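Local structure of glutathione transferase (Phanerochaete chrysosporium, 4F0C) at residues V14-R26 and I168-A180. The protein probably conjugates glutathione to electrophilic compounds, as a fungal Ure2p-type glutathione transferase, and binds oxidised glutathione disulfide. Residues are numbered along the deposited sequence; the frame is centred on the assembly and turned at random.
Sequences VGPNGWKVDMLLR and IADISFVIWNATA. With GDS (oxidized glutathione disulfide), chain B.
Pro16 pushes its pyrrolidine ring into the angle between Ile175 and Trp176, joining the thioredoxin-like N-terminal domain of the GST fold to its all-helical C-terminal domain. Proline suits this bump, being compact and rigid: Pro16 CG sits over one face of the Trp176 six-membered ring, 3.6 Å from its centroid, a CH-pi contact, while Pro16 CB rests 3.8 Å from Ile175 CG1. Branched Ile175 fills the hollow edged by Pro16, Trp19 and Lys20. With CG1 anti to the backbone N (chi1 -168°), it sets CD1 against Trp19 CB, and its CG2 lies against Lys20 CG. Further along helix 18-26, unbranched Met23 is slim and flexible enough to lay its CE against Val174 CG1, at 3.8 Å, and its CB against Ile171 CG2. Ile168 CG2 then rests against the fork of the two Leu24 methyls, 3.8 Å from both CD1 and CD2. The extended chain of Lys20 passes Ser172 O and carries NZ to Asp75, Ser74 and Gln109. At the glutathione disulfide pocket Asn17, whose amide both donates and accepts, gives an N-H from ND2 to the ligand's OE5 (2.7 Å). Asn17 OD1 accepts from Trp176 NE1 at 2.9 Å, the indole nitrogen lying 42° out of the carbonyl plane.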
ATOM      1  N   VAL A  14      10.208 -17.526   4.657  1.00 17.16           N
ATOM      2  CA  VAL A  14      10.017 -16.790   5.908  1.00 17.56           C
ATOM      3  C   VAL A  14       9.139 -15.545   5.724  1.00 19.29           C
ATOM      4  O   VAL A  14       8.244 -15.292   6.531  1.00 20.14           O
ATOM      5  CB  VAL A  14      11.359 -16.359   6.525  1.00 18.48           C
ATOM      6  CG1 VAL A  14      11.108 -15.564   7.818  1.00 22.88           C
ATOM      7  CG2 VAL A  14      12.236 -17.585   6.808  1.00 21.49           C
ATOM      8  N   GLY A  15       9.396 -14.772   4.674  1.00 19.37           N
ATOM      9  CA  GLY A  15       8.684 -13.507   4.472  1.00 15.70           C
ATOM     10  C   GLY A  15       7.191 -13.726   4.253  1.00 15.87           C
ATOM     11  O   GLY A  15       6.790 -14.677   3.579  1.00 19.05           O
ATOM     12  N   PRO A  16       6.351 -12.852   4.826  1.00 14.80           N
ATOM     13  CA  PRO A  16       4.909 -13.171   4.774  1.00 12.50           C
ATOM     14  C   PRO A  16       4.259 -12.996   3.422  1.00 12.48           C
ATOM     15  O   PRO A  16       3.335 -13.737   3.099  1.00 11.51           O
ATOM     16  CB  PRO A  16       4.304 -12.164   5.788  1.00 15.73           C
ATOM     17  CG  PRO A  16       5.423 -11.977   6.780  1.00 19.45           C
ATOM     18  CD  PRO A  16       6.656 -11.888   5.894  1.00 16.06           C
ATOM     19  N   ASN A  17       4.701 -12.018   2.622  1.00 11.00           N
ATOM     20  CA  ASN A  17       3.815 -11.497   1.588  1.00  8.23           C
ATOM     21  C   ASN A  17       3.385 -12.444   0.462  1.00 12.63           C
ATOM     22  O   ASN A  17       2.252 -12.368  -0.015  1.00 10.85           O
ATOM     23  CB  ASN A  17       4.401 -10.203   1.012  1.00 10.26           C
ATOM     24  CG  ASN A  17       4.288  -9.068   1.992  1.00 12.14           C
ATOM     25  OD1 ASN A  17       3.193  -8.782   2.470  1.00 11.77           O
ATOM     26  ND2 ASN A  17       5.405  -8.487   2.367  1.00  8.78           N
ATOM     27  N   GLY A  18       4.272 -13.318   0.009  1.00  9.45           N
ATOM     28  CA  GLY A  18       3.853 -14.217  -1.058  1.00  9.73           C
ATOM     29  C   GLY A  18       2.760 -15.188  -0.627  1.00 15.12           C
ATOM     30  O   GLY A  18       2.064 -15.764  -1.470  1.00 11.36           O
ATOM     31  N   TRP A  19       2.618 -15.394   0.681  1.00 13.14           N
ATOM     32  CA  TRP A  19       1.659 -16.402   1.189  1.00 10.68           C
ATOM     33  C   TRP A  19       0.206 -15.971   1.007  1.00 10.43           C
ATOM     34  O   TRP A  19      -0.679 -16.816   0.961  1.00 10.67           O
ATOM     35  CB  TRP A  19       1.988 -16.789   2.656  1.00  9.60           C
ATOM     36  CG  TRP A  19       3.325 -17.492   2.653  1.00 13.44           C
ATOM     37  CD1 TRP A  19       4.558 -16.943   2.956  1.00 10.97           C
ATOM     38  CD2 TRP A  19       3.585 -18.837   2.191  1.00 12.56           C
ATOM     39  NE1 TRP A  19       5.548 -17.887   2.749  1.00 15.15           N
ATOM     40  CE2 TRP A  19       4.981 -19.051   2.287  1.00 16.64           C
ATOM     41  CE3 TRP A  19       2.769 -19.890   1.750  1.00 12.07           C
ATOM     42  CZ2 TRP A  19       5.584 -20.268   1.917  1.00 14.77           C
ATOM     43  CZ3 TRP A  19       3.380 -21.111   1.391  1.00 15.76           C
ATOM     44  CH2 TRP A  19       4.769 -21.275   1.467  1.00 14.54           C
ATOM     45  N   LYS A  20      -0.039 -14.660   0.874  1.00 12.99           N
ATOM     46  CA  LYS A  20      -1.376 -14.196   0.497  1.00 10.51           C
ATOM     47  C   LYS A  20      -1.787 -14.823  -0.819  1.00 10.52           C
ATOM     48  O   LYS A  20      -2.939 -15.251  -0.991  1.00 10.03           O
ATOM     49  CB  LYS A  20      -1.406 -12.677   0.253  1.00  9.82           C
ATOM     50  CG  LYS A  20      -0.981 -11.800   1.449  1.00  6.91           C
ATOM     51  CD  LYS A  20      -0.932 -10.346   0.923  1.00  5.68           C
ATOM     52  CE  LYS A  20      -0.144  -9.410   1.859  1.00 12.46           C
ATOM     53  NZ  LYS A  20      -0.006  -8.060   1.180  1.00  8.85           N
ATOM     54  N   VAL A  21      -0.853 -14.816  -1.775  1.00 10.14           N
ATOM     55  CA  VAL A  21      -1.136 -15.318  -3.107  1.00  9.24           C
ATOM     56  C   VAL A  21      -1.260 -16.842  -3.070  1.00 10.28           C
ATOM     57  O   VAL A  21      -2.148 -17.396  -3.687  1.00 10.01           O
ATOM     58  CB  VAL A  21      -0.029 -14.924  -4.091  1.00  7.47           C
ATOM     59  CG1 VAL A  21      -0.333 -15.462  -5.474  1.00  8.97           C
ATOM     60  CG2 VAL A  21       0.071 -13.370  -4.143  1.00  7.69           C
ATOM     61  N   ASP A  22      -0.331 -17.508  -2.386  1.00  7.63           N
ATOM     62  CA  ASP A  22      -0.452 -18.957  -2.180  1.00 13.87           C
ATOM     63  C   ASP A  22      -1.854 -19.331  -1.641  1.00 16.92           C
ATOM     64  O   ASP A  22      -2.499 -20.258  -2.151  1.00 12.31           O
ATOM     65  CB  ASP A  22       0.664 -19.415  -1.227  1.00 13.65           C
ATOM     66  CG  ASP A  22       0.657 -20.925  -0.976  1.00 17.78           C
ATOM     67  OD1 ASP A  22      -0.111 -21.401  -0.098  1.00 14.58           O
ATOM     68  OD2 ASP A  22       1.437 -21.617  -1.651  1.00 13.93           O
ATOM     69  N   MET A  23      -2.326 -18.617  -0.610  1.00 12.77           N
ATOM     70  CA  MET A  23      -3.672 -18.876  -0.051  1.00 15.02           C
ATOM     71  C   MET A  23      -4.767 -18.776  -1.121  1.00 14.44           C
ATOM     72  O   MET A  23      -5.607 -19.660  -1.230  1.00 13.50           O
ATOM     73  CB  MET A  23      -4.004 -17.864   1.046  1.00 16.12           C
ATOM     74  CG  MET A  23      -3.296 -18.145   2.353  1.00 16.53           C
ATOM     75  SD  MET A  23      -3.488 -16.822   3.571  1.00 13.04           S
ATOM     76  CE  MET A  23      -2.258 -17.371   4.769  1.00 11.96           C
ATOM     77  N   LEU A  24      -4.760 -17.688  -1.891  1.00  8.19           N
ATOM     78  CA  LEU A  24      -5.795 -17.497  -2.915  1.00  9.29           C
ATOM     79  C   LEU A  24      -5.747 -18.565  -3.999  1.00 12.60           C
ATOM     80  O   LEU A  24      -6.785 -19.067  -4.430  1.00 10.38           O
ATOM     81  CB  LEU A  24      -5.730 -16.082  -3.538  1.00  7.99           C
ATOM     82  CG  LEU A  24      -6.714 -15.869  -4.715  1.00  8.25           C
ATOM     83  CD1 LEU A  24      -8.156 -15.983  -4.188  1.00 10.67           C
ATOM     84  CD2 LEU A  24      -6.485 -14.474  -5.286  1.00  8.17           C
ATOM     85  N   LEU A  25      -4.540 -18.913  -4.442  1.00 11.02           N
ATOM     86  CA  LEU A  25      -4.413 -19.939  -5.483  1.00 10.61           C
ATOM     87  C   LEU A  25      -4.975 -21.281  -4.976  1.00 11.52           C
ATOM     88  O   LEU A  25      -5.659 -21.990  -5.719  1.00 12.73           O
ATOM     89  CB  LEU A  25      -2.951 -20.102  -5.913  1.00  9.26           C
ATOM     90  CG  LEU A  25      -2.359 -18.921  -6.704  1.00 11.02           C
ATOM     91  CD1 LEU A  25      -0.857 -19.115  -6.849  1.00 15.95           C
ATOM     92  CD2 LEU A  25      -3.002 -18.776  -8.079  1.00 14.00           C
ATOM     93  N   ARG A  26      -4.686 -21.619  -3.715  1.00 14.15           N
ATOM     94  CA  ARG A  26      -5.232 -22.858  -3.137  1.00 14.59           C
ATOM     95  C   ARG A  26      -6.753 -22.796  -3.014  1.00 14.56           C
ATOM     96  O   ARG A  26      -7.425 -23.777  -3.298  1.00 14.46           O
ATOM     97  CB  ARG A  26      -4.609 -23.179  -1.776  1.00 11.32           C
ATOM     98  CG  ARG A  26      -3.132 -23.531  -1.850  1.00 14.30           C
ATOM     99  CD  ARG A  26      -2.508 -23.923  -0.477  1.00 15.53           C
ATOM    100  NE  ARG A  26      -1.061 -23.845  -0.639  1.00 15.32           N
ATOM    101  CZ  ARG A  26      -0.294 -24.823  -1.108  1.00 21.58           C
ATOM    102  NH1 ARG A  26      -0.803 -26.025  -1.371  1.00 17.21           N
ATOM    103  NH2 ARG A  26       1.005 -24.597  -1.286  1.00 17.98           N
ATOM    104  N   ILE A 168     -10.904 -11.404  -1.173  1.00 10.89           N
ATOM    105  CA  ILE A 168      -9.472 -11.207  -1.042  1.00 13.34           C
ATOM    106  C   ILE A 168      -9.144 -10.044  -0.092  1.00  7.94           C
ATOM    107  O   ILE A 168      -8.028  -9.990   0.415  1.00  7.98           O
ATOM    108  CB  ILE A 168      -8.776 -11.010  -2.414  1.00  6.25           C
ATOM    109  CG1 ILE A 168      -9.522  -9.946  -3.264  1.00  8.57           C
ATOM    110  CG2 ILE A 168      -8.737 -12.367  -3.145  1.00  7.19           C
ATOM    111  CD1 ILE A 168      -8.643  -9.387  -4.441  1.00  8.33           C
ATOM    112  N   ALA A 169     -10.099  -9.141   0.164  1.00  8.05           N
ATOM    113  CA  ALA A 169      -9.814  -8.095   1.168  1.00  8.23           C
ATOM    114  C   ALA A 169      -9.515  -8.763   2.505  1.00 14.09           C
ATOM    115  O   ALA A 169      -8.519  -8.436   3.136  1.00  9.85           O
ATOM    116  CB  ALA A 169     -10.941  -7.078   1.316  1.00  7.51           C
ATOM    117  N   ASP A 170     -10.343  -9.724   2.921  1.00  9.06           N
ATOM    118  CA  ASP A 170     -10.096 -10.418   4.191  1.00  7.61           C
ATOM    119  C   ASP A 170      -8.836 -11.249   4.108  1.00 11.15           C
ATOM    120  O   ASP A 170      -7.999 -11.231   5.027  1.00  9.02           O
ATOM    121  CB  ASP A 170     -11.287 -11.329   4.568  1.00 10.20           C
ATOM    122  CG  ASP A 170     -12.618 -10.593   4.491  1.00 10.52           C
ATOM    123  OD1 ASP A 170     -12.943  -9.885   5.471  1.00  9.63           O
ATOM    124  OD2 ASP A 170     -13.297 -10.683   3.438  1.00 10.18           O
ATOM    125  N   ILE A 171      -8.690 -11.981   2.999  1.00  9.36           N
ATOM    126  CA  ILE A 171      -7.586 -12.931   2.901  1.00 13.17           C
ATOM    127  C   ILE A 171      -6.246 -12.201   2.971  1.00 10.18           C
ATOM    128  O   ILE A 171      -5.283 -12.707   3.560  1.00 11.13           O
ATOM    129  CB  ILE A 171      -7.674 -13.771   1.604  1.00 14.00           C
ATOM    130  CG1 ILE A 171      -8.945 -14.647   1.632  1.00 13.62           C
ATOM    131  CG2 ILE A 171      -6.415 -14.656   1.417  1.00 16.27           C
ATOM    132  CD1 ILE A 171      -9.206 -15.343   0.273  1.00 13.48           C
ATOM    133  N   SER A 172      -6.204 -10.997   2.402  1.00  8.11           N
ATOM    134  CA  SER A 172      -4.956 -10.240   2.302  1.00 10.35           C
ATOM    135  C   SER A 172      -4.342  -9.920   3.665  1.00 10.47           C
ATOM    136  O   SER A 172      -3.133  -9.733   3.758  1.00  8.38           O
ATOM    137  CB  SER A 172      -5.176  -8.931   1.496  1.00 11.42           C
ATOM    138  OG  SER A 172      -5.869  -7.987   2.312  1.00 11.20           O
ATOM    139  N   PHE A 173      -5.163  -9.885   4.721  1.00  8.19           N
ATOM    140  CA  PHE A 173      -4.688  -9.542   6.068  1.00  7.98           C
ATOM    141  C   PHE A 173      -4.164 -10.729   6.864  1.00 10.67           C
ATOM    142  O   PHE A 173      -3.529 -10.540   7.915  1.00 10.06           O
ATOM    143  CB  PHE A 173      -5.823  -8.921   6.923  1.00  7.04           C
ATOM    144  CG  PHE A 173      -6.147  -7.495   6.584  1.00  7.92           C
ATOM    145  CD1 PHE A 173      -5.583  -6.457   7.305  1.00  8.48           C
ATOM    146  CD2 PHE A 173      -7.055  -7.188   5.576  1.00  9.02           C
ATOM    147  CE1 PHE A 173      -5.894  -5.131   6.998  1.00  8.54           C
ATOM    148  CE2 PHE A 173      -7.366  -5.875   5.265  1.00  7.94           C
ATOM    149  CZ  PHE A 173      -6.796  -4.833   5.995  1.00  8.91           C
ATOM    150  N   VAL A 174      -4.463 -11.943   6.405  1.00 10.65           N
ATOM    151  CA  VAL A 174      -4.284 -13.119   7.250  1.00 12.16           C
ATOM    152  C   VAL A 174      -2.825 -13.340   7.639  1.00 17.89           C
ATOM    153  O   VAL A 174      -2.524 -13.509   8.823  1.00 12.30           O
ATOM    154  CB  VAL A 174      -4.858 -14.394   6.579  1.00 10.33           C
ATOM    155  CG1 VAL A 174      -4.470 -15.635   7.397  1.00 14.11           C
ATOM    156  CG2 VAL A 174      -6.388 -14.272   6.489  1.00 11.20           C
ATOM    157  N   ILE A 175      -1.916 -13.343   6.656  1.00 13.77           N
ATOM    158  CA  ILE A 175      -0.541 -13.788   6.961  1.00 12.03           C
ATOM    159  C   ILE A 175       0.177 -12.849   7.952  1.00 12.42           C
ATOM    160  O   ILE A 175       0.791 -13.329   8.919  1.00 11.64           O
ATOM    161  CB  ILE A 175       0.316 -14.106   5.704  1.00 11.32           C
ATOM    162  CG1 ILE A 175       1.610 -14.844   6.099  1.00 13.14           C
ATOM    163  CG2 ILE A 175       0.609 -12.829   4.874  1.00  8.54           C
ATOM    164  CD1 ILE A 175       1.400 -16.295   6.587  1.00 12.79           C
ATOM    165  N   TRP A 176       0.047 -11.532   7.762  1.00 12.23           N
ATOM    166  CA  TRP A 176       0.664 -10.605   8.716  1.00 12.35           C
ATOM    167  C   TRP A 176      -0.013 -10.638  10.087  1.00 14.69           C
ATOM    168  O   TRP A 176       0.651 -10.436  11.114  1.00 14.18           O
ATOM    169  CB  TRP A 176       0.687  -9.176   8.180  1.00  8.53           C
ATOM    170  CG  TRP A 176       1.840  -8.894   7.240  1.00 13.07           C
ATOM    171  CD1 TRP A 176       1.768  -8.701   5.879  1.00  9.08           C
ATOM    172  CD2 TRP A 176       3.231  -8.767   7.591  1.00 12.92           C
ATOM    173  NE1 TRP A 176       3.024  -8.469   5.380  1.00 11.76           N
ATOM    174  CE2 TRP A 176       3.935  -8.488   6.405  1.00 13.35           C
ATOM    175  CE3 TRP A 176       3.941  -8.833   8.805  1.00 13.43           C
ATOM    176  CZ2 TRP A 176       5.319  -8.300   6.380  1.00 12.53           C
ATOM    177  CZ3 TRP A 176       5.319  -8.647   8.785  1.00 13.32           C
ATOM    178  CH2 TRP A 176       5.993  -8.380   7.585  1.00 11.75           C
ATOM    179  N   ASN A 177      -1.322 -10.869  10.125  1.00 10.46           N
ATOM    180  CA  ASN A 177      -1.983 -10.987  11.443  1.00 13.19           C
ATOM    181  C   ASN A 177      -1.501 -12.206  12.192  1.00 13.74           C
ATOM    182  O   ASN A 177      -1.311 -12.166  13.411  1.00 13.46           O
ATOM    183  CB  ASN A 177      -3.520 -10.972  11.342  1.00 11.75           C
ATOM    184  CG  ASN A 177      -4.068  -9.567  11.129  1.00 12.01           C
ATOM    185  OD1 ASN A 177      -3.393  -8.572  11.428  1.00 12.47           O
ATOM    186  ND2 ASN A 177      -5.299  -9.472  10.637  1.00 12.01           N
ATOM    187  N   ALA A 178      -1.278 -13.298  11.464  1.00 15.34           N
ATOM    188  CA  ALA A 178      -0.807 -14.521  12.109  1.00 14.18           C
ATOM    189  C   ALA A 178       0.600 -14.279  12.666  1.00 14.69           C
ATOM    190  O   ALA A 178       0.920 -14.686  13.775  1.00 15.33           O
ATOM    191  CB  ALA A 178      -0.802 -15.710  11.100  1.00 13.31           C
ATOM    192  N   THR A 179       1.440 -13.636  11.852  1.00 15.04           N
ATOM    193  CA  THR A 179       2.789 -13.245  12.246  1.00 18.16           C
ATOM    194  C   THR A 179       2.766 -12.335  13.499  1.00 17.85           C
ATOM    195  O   THR A 179       3.550 -12.518  14.432  1.00 17.50           O
ATOM    196  CB  THR A 179       3.436 -12.486  11.059  1.00 21.17           C
ATOM    197  OG1 THR A 179       3.423 -13.329   9.886  1.00 22.39           O
ATOM    198  CG2 THR A 179       4.836 -12.073  11.386  1.00 23.43           C
ATOM    199  N   ALA A 180       1.858 -11.361  13.515  1.00 14.79           N
ATOM    200  CA  ALA A 180       1.762 -10.457  14.664  1.00 16.21           C
ATOM    201  C   ALA A 180       1.355 -11.192  15.934  1.00 17.94           C
ATOM    202  O   ALA A 180       1.981 -11.049  17.007  1.00 17.25           O
ATOM    203  CB  ALA A 180       0.770  -9.330  14.362  1.00 13.94           C
TER
HETATM  204  N1  GDS B 301       4.331  -4.206  -0.882  1.00  7.86           N
HETATM  205  CA1 GDS B 301       5.073  -5.461  -1.283  1.00 11.40           C
HETATM  206  C1  GDS B 301       4.073  -6.656  -1.548  1.00 10.14           C
HETATM  207  OE1 GDS B 301       3.015  -6.739  -0.855  1.00 11.70           O
HETATM  208  OE2 GDS B 301       4.360  -7.431  -2.505  1.00 11.88           O
HETATM  209  CB1 GDS B 301       6.108  -5.904  -0.189  1.00  9.63           C
HETATM  210  CG1 GDS B 301       6.861  -7.184  -0.619  1.00 13.74           C
HETATM  211  CD1 GDS B 301       7.946  -7.465   0.372  1.00 16.41           C
HETATM  212  O1  GDS B 301       8.167  -6.803   1.372  1.00 14.96           O
HETATM  213  N2  GDS B 301       8.707  -8.575   0.065  1.00 15.70           N
HETATM  214  CA2 GDS B 301       9.842  -8.991   0.912  1.00 14.28           C
HETATM  215  C2  GDS B 301      11.120  -8.975   0.110  1.00 14.39           C
HETATM  216  O2  GDS B 301      11.127  -9.417  -1.043  1.00 14.79           O
HETATM  217  CB2 GDS B 301       9.678 -10.457   1.374  1.00 18.74           C
HETATM  218  SG2 GDS B 301       8.366 -10.569   2.612  1.00 20.16           S
HETATM  219  N3  GDS B 301      12.232  -8.543   0.741  1.00 17.08           N
HETATM  220  CA3 GDS B 301      13.486  -8.549   0.040  1.00 23.21           C
HETATM  221  C3  GDS B 301      14.226  -7.231   0.241  1.00 23.71           C
HETATM  222  OE3 GDS B 301      15.427  -7.177  -0.103  1.00 29.19           O
HETATM  223  OE4 GDS B 301      13.537  -6.290   0.675  1.00 26.25           O
HETATM  224  N4  GDS B 301       7.526  -5.732   3.944  1.00 16.15           N
HETATM  225  CA4 GDS B 301       6.634  -4.588   4.180  1.00 11.59           C
HETATM  226  C4  GDS B 301       5.251  -4.906   3.540  1.00 12.91           C
HETATM  227  OE5 GDS B 301       4.869  -6.104   3.499  1.00 12.57           O
HETATM  228  OE6 GDS B 301       4.612  -3.919   3.122  1.00 12.99           O
HETATM  229  C5  GDS B 301       8.472  -6.091   4.872  1.00 19.18           C
HETATM  230  O5  GDS B 301       8.636  -5.503   5.942  1.00 18.09           O
HETATM  231  CA5 GDS B 301       9.347  -7.299   4.564  1.00 17.46           C
HETATM  232  N5  GDS B 301      10.672  -7.168   5.234  1.00 16.28           N
HETATM  233  CB5 GDS B 301       8.609  -8.545   5.065  1.00 18.22           C
HETATM  234  SG5 GDS B 301       9.403 -10.067   4.421  1.00 20.81           S
HETATM  235  CA6 GDS B 301      13.946  -5.078   3.823  1.00 24.53           C
HETATM  236  C6  GDS B 301      14.052  -4.020   4.994  1.00 26.85           C
HETATM  237  OE7 GDS B 301      15.067  -3.292   5.047  1.00 28.20           O
HETATM  238  OE8 GDS B 301      13.093  -3.970   5.793  1.00 26.92           O
HETATM  239  N6  GDS B 301      14.840  -4.707   2.726  1.00 24.14           N
HETATM  240  CB6 GDS B 301      14.283  -6.473   4.430  1.00 20.34           C
HETATM  241  CG6 GDS B 301      13.139  -7.046   5.281  1.00 18.60           C
HETATM  242  CD6 GDS B 301      11.859  -7.172   4.463  1.00 22.20           C
HETATM  243  O6  GDS B 301      11.801  -7.302   3.235  1.00 21.34           O